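Putative hydrolase (PDB 3MCW) is a putative hydrolase of the isochorismatase family, related in sequence to nicotinamidases, whose substrate is not established. Local coordinates at residues T89-Q94 with T102-L107; I18-A23 with Q36-C41; D11-L16 with G192-A197. All blocks are in the same frame, centred on the assembly; numbering follows the deposited sequence. Where two conformers were deposited one is given.

Contact 1: residues T89-Q94 with T102-L107; sequences TVIAKQ and TGLEAL. With EDO (1,2-ethanediol), chain L.
Ile-91 sets its CG2 branch anti to the backbone N and CG1 anti to the carbonyl carbon (chi1 -62°), and an extended second torsion (chi2 176°) stretches CD1 out over the start of helix 104-111. The two branches thereby serve different partners. CG2 lies 3.7 Å from Thr-102 CB, with the two side chains crossing at about a right angle. CD1 touches two leucines of the helix: it is 4.0 Å from Leu-104 CD1, again crossing nearly at a right angle, and 4.1 Å from Leu-107 CD2, where the side chains run past one another in opposite directions. The methyl of Thr-102 also rests against the strand backbone, CG2 to Ala-92 O being 3.5 Å. Its hydroxyl bonds within its own segment and to the residues just before it: Leu-104 N donates to Thr-102 OG1 (3.0 Å, 147° at the hydrogen), an ST turn just ahead of the helix, and OG1 is also bonded to Ala-98 O. Farther from Thr-102, Thr-89 OG1 lies 2.9 Å from O1 of a 1,2-ethanediol, probably a crystallisation additive, that is hydrogen-bonded to Leu-55 O. Edge strand 89-93 and helix 104-111 belong to a beta-alpha-beta crossover leading to strand 115-121. No hydrogen bond spans the two segments, so methyl contacts join them while the threonine hydroxyl shapes the turn into the helix.

Contact 2: residues I18-A23 with Q36-C41; sequences IDMQQA and QAEQAC
Glu-38 OE2 is gripped by two cations, Lys-79 NZ and Arg-32 NH1, each in a salt bridge, while the aliphatic part of the same side chain meets Met-20, a selenomethionine. With two positive groups at one oxygen, this buried carboxylate is probably held in its charged form. The glutamate bends at its second torsion (chi2 82°), which separates its two roles: the carboxylate goes to the cations and CG stays beside the Met-20 methyl, at 3.9 Å from CE. The selenomethionine is itself folded at both its second and third torsions (-70° and -82°), a hooked chain whose CE is the atom that touches the helix. CE also lies 3.9 Å from Cys-41 SG, one helical turn on from Glu-38, so that a single methyl bridges two residues on one side of the helix. Met-20 projects from the centre of an inverse gamma turn, closed by a weak bond from Gln-21 N to Asp-19 O at 2.8 Å. Lys-79 ties the parts together, for its backbone bonds to Met-20 while its amine takes Glu-38. The contact thus lies between the loop after strand 14-18 and the first turns of helix 37-51; Phe-149 of strand 140-149 packs on Met-20, Ala-37 and Glu-38, and from strand 115-121 Val-121 touches Met-20 and Ala-119 touches Cys-41.

Contact 3: residues D11-L16 with G192-A197; sequences DKPLLL and GNIAGA
Ile-194 reaches back from the C-terminal tail to the residues that lead into strand 14-18, and its side chain supplies the tail's half of this contact. Its CB bond points toward the 11-16 segment, and from there the chain forks. The short branch, CG2, stands anti to the backbone N and meets Asp-11: CG2 to Asp-11 CB is 3.6 Å, and CG2 to Asp-11 CA is 3.7 Å. The methyl therefore sits against the root of the aspartate, while the carboxylate leads away from the tail and takes no part. The long branch starts with CG1, anti to the carbonyl carbon, and continues extended (chi2 175°), so that CD1 is carried past Asp-11 to the proline. There Ile-194 CD1 meets the CD corner of the Pro-13 ring end-on, at 4.0 Å. One isoleucine thus spans Asp-11 and Pro-13 with two methyl groups, and no hydrogen bond crosses between the segments. A 1,2-ethanediol, probably a crystallisation additive, comes within about 4 Å of the Ile-194 side chain (nearest atoms).

The tail turns sharply after this residue: Ala-197 N donates to Ile-194 O at 3.0 Å, within a short 3-10 segment. Pro-13 is held in turn by the body of the protein, its O accepting from Trp-48 NE1 of helix 37-51 and its ring lying on Phe-8 and Glu-115. Beyond it Leu-14 and Leu-15 bond through their backbones to strands 115-121 and 55-60. This small apolar contact joins the C-terminal tail to the lead-in of strand 14-18, an inner strand of the six-stranded parallel sheet, whose 3-2-1-4-5-6 order is that of the Rossmann-like alpha/beta fold of the isochorismatase family.

All three contacts reach the same parallel sheet. Contacts 1 and 2 have centres 19 Å apart, and the centre of contact 3 is 22 Å from each of theirs. Helices 104-111 and 37-51, used by contacts 1 and 2, cover opposite faces. Contacts 1 and 2 meet directly: Lys-93 NZ forms a salt bridge of 2.8 Å with Asp-19 OD2, and Ser-126 OG is hydrogen-bonded to Lys-93 NZ and weakly to Asp-19 OD2. In isochorismatase-family hydrolases an aspartate, a lysine and a cysteine commonly form the catalytic triad, so this cluster probably marks the active site, with serine here in the third place. Contact 3 adjoins contact 2 through strand 14-18, but its tail packs at the strand's other end.

Contact 1: residues T89-Q94 with T102-L107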
loop_
_atom_site.group_PDB
_atom_site.type_symbol
_atom_site.label_atom_id
_atom_site.label_comp_id
_atom_site.label_asym_id
_atom_site.label_seq_id
_atom_site.Cartn_x
_atom_site.Cartn_y
_atom_site.Cartn_z
ATOM N N THR A 89 -15.078 18.914 7.189
ATOM C CA THR A 89 -14.838 17.602 7.759
ATOM C C THR A 89 -13.346 17.324 7.925
ATOM O O THR A 89 -12.585 17.409 6.973
ATOM C CB THR A 89 -15.466 16.508 6.923
ATOM O OG1 THR A 89 -16.855 16.812 6.745
ATOM C CG2 THR A 89 -15.271 15.119 7.504
ATOM N N VAL A 90 -12.973 16.983 9.146
ATOM C CA VAL A 90 -11.618 16.545 9.491
ATOM C C VAL A 90 -11.746 15.173 10.127
ATOM O O VAL A 90 -12.539 15.009 11.065
ATOM C CB VAL A 90 -10.936 17.523 10.487
ATOM C CG1 VAL A 90 -9.549 17.015 10.874
ATOM C CG2 VAL A 90 -10.871 18.944 9.926
ATOM N N ILE A 91 -11.012 14.194 9.600
ATOM C CA ILE A 91 -10.979 12.842 10.113
ATOM C C ILE A 91 -9.583 12.533 10.580
ATOM O O ILE A 91 -8.621 12.644 9.816
ATOM C CB ILE A 91 -11.443 11.803 9.095
ATOM C CG1 ILE A 91 -12.910 12.078 8.699
ATOM C CG2 ILE A 91 -11.242 10.391 9.582
ATOM C CD1 ILE A 91 -13.455 11.183 7.635
ATOM N N ALA A 92 -9.444 12.175 11.850
ATOM C CA ALA A 92 -8.182 11.823 12.436
ATOM C C ALA A 92 -7.910 10.327 12.293
ATOM O O ALA A 92 -8.817 9.496 12.459
ATOM C CB ALA A 92 -8.154 12.201 13.940
ATOM N N LYS A 93 -6.670 9.978 12.029
ATOM C CA LYS A 93 -6.246 8.577 11.944
ATOM C C LYS A 93 -5.014 8.360 12.785
ATOM O O LYS A 93 -4.285 9.292 13.100
ATOM C CB LYS A 93 -5.936 8.198 10.490
ATOM C CG LYS A 93 -4.695 8.850 9.897
ATOM C CD LYS A 93 -4.528 8.487 8.403
ATOM C CE LYS A 93 -3.344 9.149 7.720
ATOM N NZ LYS A 93 -2.079 8.740 8.269
ATOM N N GLN A 94 -4.743 7.098 13.127
ATOM C CA GLN A 94 -3.565 6.740 13.918
ATOM C C GLN A 94 -2.655 5.781 13.186
ATOM O O GLN A 94 -1.616 5.460 13.715
ATOM C CB GLN A 94 -3.957 6.141 15.253
ATOM C CG GLN A 94 -4.579 7.146 16.167
ATOM C CD GLN A 94 -4.729 6.618 17.575
ATOM O OE1 GLN A 94 -3.810 6.014 18.163
ATOM N NE2 GLN A 94 -5.884 6.843 18.131
ATOM N N THR A 102 -11.185 4.488 11.056
ATOM C CA THR A 102 -12.002 5.616 10.868
ATOM C C THR A 102 -13.265 5.195 10.188
ATOM O O THR A 102 -13.429 4.071 9.715
ATOM C CB THR A 102 -11.330 6.667 10.006
ATOM O OG1 THR A 102 -11.431 6.252 8.650
ATOM C CG2 THR A 102 -9.846 6.860 10.403
ATOM N N GLY A 103 -14.169 6.148 10.125
ATOM C CA GLY A 103 -15.406 5.957 9.410
ATOM C C GLY A 103 -15.321 6.387 7.962
ATOM O O GLY A 103 -16.353 6.733 7.374
ATOM N N LEU A 104 -14.124 6.392 7.359
ATOM C CA LEU A 104 -14.044 7.046 6.052
ATOM C C LEU A 104 -14.826 6.324 4.981
ATOM O O LEU A 104 -15.593 6.941 4.232
ATOM C CB LEU A 104 -12.575 7.227 5.636
ATOM C CG LEU A 104 -12.346 7.864 4.255
ATOM C CD1 LEU A 104 -12.935 9.262 4.130
ATOM C CD2 LEU A 104 -10.858 7.873 3.926
ATOM N N GLU A 105 -14.608 5.020 4.848
ATOM C CA GLU A 105 -15.272 4.289 3.782
ATOM C C GLU A 105 -16.804 4.389 3.880
ATOM O O GLU A 105 -17.488 4.670 2.885
ATOM C CB GLU A 105 -14.860 2.814 3.742
ATOM C CG GLU A 105 -15.498 2.073 2.590
ATOM C CD GLU A 105 -15.195 0.585 2.535
ATOM O OE1 GLU A 105 -14.505 0.062 3.428
ATOM O OE2 GLU A 105 -15.663 -0.049 1.572
ATOM N N ALA A 106 -17.328 4.177 5.091
ATOM C CA ALA A 106 -18.779 4.234 5.250
ATOM C C ALA A 106 -19.331 5.628 4.943
ATOM O O ALA A 106 -20.413 5.765 4.378
ATOM C CB ALA A 106 -19.173 3.767 6.649
ATOM N N LEU A 107 -18.613 6.672 5.342
ATOM C CA LEU A 107 -19.041 8.037 5.063
ATOM C C LEU A 107 -19.088 8.290 3.558
ATOM O O LEU A 107 -20.042 8.870 3.025
ATOM C CB LEU A 107 -18.084 9.025 5.770
ATOM C CG LEU A 107 -18.383 10.484 5.486
ATOM C CD1 LEU A 107 -19.712 10.894 6.096
ATOM C CD2 LEU A 107 -17.224 11.373 5.958
HETATM C C1 EDO L . -17.709 16.065 2.989
HETATM O O1 EDO L . -16.654 16.183 3.908
HETATM C C2 EDO L . -18.339 17.434 2.891
HETATM O O2 EDO L . -17.483 18.306 2.135
#

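Contact 2: residues I18-A23 with Q36-C41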
loop_
_atom_site.group_PDB
_atom_site.type_symbol
_atom_site.label_atom_id
_atom_site.label_comp_id
_atom_site.label_asym_id
_atom_site.label_seq_id
_atom_site.Cartn_x
_atom_site.Cartn_y
_atom_site.Cartn_z
ATOM N N ILE A 18 -4.212 14.712 2.701
ATOM C CA ILE A 18 -3.639 13.794 3.680
ATOM C C ILE A 18 -2.454 14.374 4.440
ATOM O O ILE A 18 -1.387 14.626 3.873
ATOM C CB ILE A 18 -3.310 12.462 2.998
ATOM C CG1 ILE A 18 -4.599 11.819 2.459
ATOM C CG2 ILE A 18 -2.478 11.555 3.959
ATOM C CD1 ILE A 18 -4.311 10.589 1.602
ATOM N N ASP A 19 -2.666 14.559 5.728
ATOM C CA ASP A 19 -1.607 14.729 6.703
ATOM C C ASP A 19 -0.685 15.937 6.466
ATOM O O ASP A 19 0.493 15.902 6.798
ATOM C CB ASP A 19 -0.754 13.454 6.845
ATOM C CG ASP A 19 -1.511 12.255 7.341
ATOM O OD1 ASP A 19 -2.687 12.344 7.698
ATOM O OD2 ASP A 19 -0.890 11.144 7.335
HETATM N N MSE A 20 -1.253 17.016 5.956
HETATM C CA MSE A 20 -0.492 18.230 5.633
HETATM C C MSE A 20 -0.339 19.079 6.890
HETATM O O MSE A 20 -0.920 20.146 7.015
HETATM C CB MSE A 20 -1.144 18.979 4.486
HETATM C CG MSE A 20 -0.963 18.248 3.178
HETATM SE SE MSE A 20 0.872 18.270 2.524
HETATM C CE MSE A 20 0.542 20.104 1.754
ATOM N N GLN A 21 0.470 18.563 7.797
ATOM C CA GLN A 21 0.708 19.075 9.131
ATOM C C GLN A 21 2.149 19.563 9.236
ATOM O O GLN A 21 3.040 19.151 8.490
ATOM C CB GLN A 21 0.382 18.022 10.180
ATOM C CG GLN A 21 -1.103 17.713 10.277
ATOM C CD GLN A 21 -1.368 16.340 10.846
ATOM O OE1 GLN A 21 -1.514 15.376 10.087
ATOM N NE2 GLN A 21 -1.409 16.232 12.184
ATOM N N GLN A 22 2.368 20.480 10.173
ATOM C CA GLN A 22 3.664 21.135 10.295
ATOM C C GLN A 22 4.784 20.162 10.671
ATOM O O GLN A 22 5.946 20.436 10.389
ATOM C CB GLN A 22 3.582 22.307 11.256
ATOM C CG GLN A 22 2.645 23.407 10.715
ATOM C CD GLN A 22 2.381 24.526 11.680
ATOM O OE1 GLN A 22 3.239 24.884 12.437
ATOM N NE2 GLN A 22 1.165 25.057 11.666
ATOM N N ALA A 23 4.432 19.007 11.222
ATOM C CA ALA A 23 5.368 17.928 11.535
ATOM C C ALA A 23 6.311 17.627 10.410
ATOM O O ALA A 23 7.493 17.339 10.652
ATOM C CB ALA A 23 4.598 16.643 11.879
ATOM N N GLN A 36 6.783 23.111 -4.131
ATOM C CA GLN A 36 5.524 23.800 -4.402
ATOM C C GLN A 36 4.287 22.953 -4.085
ATOM O O GLN A 36 3.173 23.351 -4.416
ATOM C CB GLN A 36 5.465 24.240 -5.871
ATOM C CG GLN A 36 6.490 25.323 -6.260
ATOM C CD GLN A 36 6.989 26.152 -5.075
ATOM O OE1 GLN A 36 6.262 26.395 -4.109
ATOM N NE2 GLN A 36 8.249 26.574 -5.148
ATOM N N ALA A 37 4.463 21.783 -3.453
ATOM C CA ALA A 37 3.311 20.925 -3.187
ATOM C C ALA A 37 2.239 21.642 -2.388
ATOM O O ALA A 37 1.048 21.473 -2.630
ATOM C CB ALA A 37 3.732 19.641 -2.453
ATOM N N GLU A 38 2.650 22.419 -1.383
ATOM C CA GLU A 38 1.683 23.147 -0.544
ATOM C C GLU A 38 0.839 24.086 -1.363
ATOM O O GLU A 38 -0.362 24.195 -1.165
ATOM C CB GLU A 38 2.381 23.956 0.530
ATOM C CG GLU A 38 3.013 23.147 1.676
ATOM C CD GLU A 38 4.401 22.549 1.396
ATOM O OE1 GLU A 38 4.893 22.557 0.248
ATOM O OE2 GLU A 38 4.967 22.046 2.384
ATOM N N GLN A 39 1.479 24.813 -2.268
ATOM C CA GLN A 39 0.765 25.724 -3.140
ATOM C C GLN A 39 -0.180 24.994 -4.080
ATOM O O GLN A 39 -1.280 25.465 -4.340
ATOM C CB GLN A 39 1.764 26.579 -3.907
ATOM C CG GLN A 39 2.373 27.661 -3.038
ATOM N N ALA A 40 0.215 23.827 -4.588
ATOM C CA ALA A 40 -0.662 23.041 -5.455
ATOM C C ALA A 40 -1.888 22.589 -4.658
ATOM O O ALA A 40 -3.013 22.677 -5.112
ATOM C CB ALA A 40 0.078 21.846 -6.036
ATOM N N CYS A 41 -1.663 22.110 -3.437
ATOM C CA CYS A 41 -2.768 21.718 -2.538
ATOM C C CYS A 41 -3.671 22.898 -2.211
ATOM O O CYS A 41 -4.890 22.757 -2.218
ATOM C CB CYS A 41 -2.294 21.083 -1.261
ATOM S SG CYS A 41 -1.571 19.443 -1.468
#

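Contact 3: residues D11-L16 with G192-A197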
loop_
_atom_site.group_PDB
_atom_site.type_symbol
_atom_site.label_atom_id
_atom_site.label_comp_id
_atom_site.label_asym_id
_atom_site.label_seq_id
_atom_site.Cartn_x
_atom_site.Cartn_y
_atom_site.Cartn_z
ATOM N N ASP A 11 -20.314 14.374 -10.757
ATOM C CA ASP A 11 -20.376 15.819 -10.586
ATOM C C ASP A 11 -19.964 16.246 -9.165
ATOM O O ASP A 11 -20.105 17.419 -8.788
ATOM C CB ASP A 11 -21.738 16.404 -10.961
ATOM C CG ASP A 11 -22.868 15.942 -10.052
ATOM O OD1 ASP A 11 -22.642 15.242 -9.047
ATOM O OD2 ASP A 11 -24.016 16.274 -10.390
ATOM N N LYS A 12 -19.454 15.316 -8.354
ATOM C CA LYS A 12 -19.128 15.590 -6.964
ATOM C C LYS A 12 -17.836 14.922 -6.531
ATOM O O LYS A 12 -17.787 14.298 -5.483
ATOM C CB LYS A 12 -20.309 15.222 -6.041
ATOM C CG LYS A 12 -20.811 13.797 -6.187
ATOM C CD LYS A 12 -22.003 13.505 -5.274
ATOM C CE LYS A 12 -22.492 12.086 -5.472
ATOM N NZ LYS A 12 -23.675 11.692 -4.638
ATOM N N PRO A 13 -16.737 15.079 -7.306
ATOM C CA PRO A 13 -15.477 14.504 -6.862
ATOM C C PRO A 13 -15.089 15.116 -5.525
ATOM O O PRO A 13 -15.255 16.325 -5.287
ATOM C CB PRO A 13 -14.516 14.896 -7.989
ATOM C CG PRO A 13 -15.092 16.171 -8.547
ATOM C CD PRO A 13 -16.574 15.953 -8.484
ATOM N N LEU A 14 -14.511 14.292 -4.661
ATOM C CA LEU A 14 -14.189 14.663 -3.296
ATOM C C LEU A 14 -12.677 14.838 -3.144
ATOM O O LEU A 14 -11.905 13.932 -3.475
ATOM C CB LEU A 14 -14.733 13.603 -2.315
ATOM C CG LEU A 14 -14.501 13.907 -0.825
ATOM C CD1 LEU A 14 -15.642 13.402 0.041
ATOM C CD2 LEU A 14 -13.169 13.348 -0.309
ATOM N N LEU A 15 -12.274 15.977 -2.600
ATOM C CA LEU A 15 -10.842 16.277 -2.335
ATOM C C LEU A 15 -10.462 15.755 -0.988
ATOM O O LEU A 15 -11.078 16.117 0.026
ATOM C CB LEU A 15 -10.628 17.795 -2.384
ATOM C CG LEU A 15 -9.179 18.246 -2.204
ATOM C CD1 LEU A 15 -8.271 17.788 -3.352
ATOM C CD2 LEU A 15 -9.147 19.780 -2.088
ATOM N N LEU A 16 -9.468 14.868 -0.965
ATOM C CA LEU A 16 -8.967 14.215 0.222
ATOM C C LEU A 16 -7.523 14.638 0.447
ATOM O O LEU A 16 -6.639 14.237 -0.324
ATOM C CB LEU A 16 -9.057 12.685 0.040
ATOM C CG LEU A 16 -8.802 11.849 1.284
ATOM C CD1 LEU A 16 -9.935 12.001 2.278
ATOM C CD2 LEU A 16 -8.643 10.371 0.884
ATOM N N GLY A 192 -13.996 22.467 -14.433
ATOM C CA GLY A 192 -14.714 23.381 -15.292
ATOM C C GLY A 192 -15.586 22.740 -16.350
ATOM O O GLY A 192 -16.409 23.431 -16.934
ATOM N N ASN A 193 -15.380 21.446 -16.609
ATOM C CA ASN A 193 -16.150 20.692 -17.602
ATOM C C ASN A 193 -17.313 19.909 -17.020
ATOM O O ASN A 193 -18.133 19.377 -17.777
ATOM C CB ASN A 193 -15.238 19.761 -18.407
ATOM C CG ASN A 193 -14.191 20.498 -19.201
ATOM O OD1 ASN A 193 -13.059 20.010 -19.351
ATOM N ND2 ASN A 193 -14.535 21.674 -19.690
ATOM N N ILE A 194 -17.450 19.889 -15.695
ATOM C CA ILE A 194 -18.515 19.123 -15.078
ATOM C C ILE A 194 -19.880 19.647 -15.498
ATOM O O ILE A 194 -20.760 18.877 -15.875
ATOM C CB ILE A 194 -18.380 19.126 -13.558
ATOM C CG1 ILE A 194 -17.157 18.281 -13.173
ATOM C CG2 ILE A 194 -19.675 18.582 -12.885
ATOM C CD1 ILE A 194 -16.854 18.310 -11.715
ATOM N N ALA A 195 -20.068 20.953 -15.404
ATOM C CA ALA A 195 -21.401 21.531 -15.607
ATOM C C ALA A 195 -21.981 21.183 -16.978
ATOM O O ALA A 195 -23.152 20.850 -17.096
ATOM C CB ALA A 195 -21.364 23.055 -15.404
ATOM N N GLY A 196 -21.138 21.256 -18.009
ATOM C CA GLY A 196 -21.544 21.036 -19.370
ATOM C C GLY A 196 -21.792 19.597 -19.714
ATOM O O GLY A 196 -22.376 19.330 -20.785
ATOM N N ALA A 197 -21.386 18.686 -18.833
ATOM C CA ALA A 197 -21.537 17.259 -19.028
ATOM C C ALA A 197 -22.823 16.734 -18.408
ATOM O O ALA A 197 -23.079 15.530 -18.466
ATOM C CB ALA A 197 -20.329 16.526 -18.426
#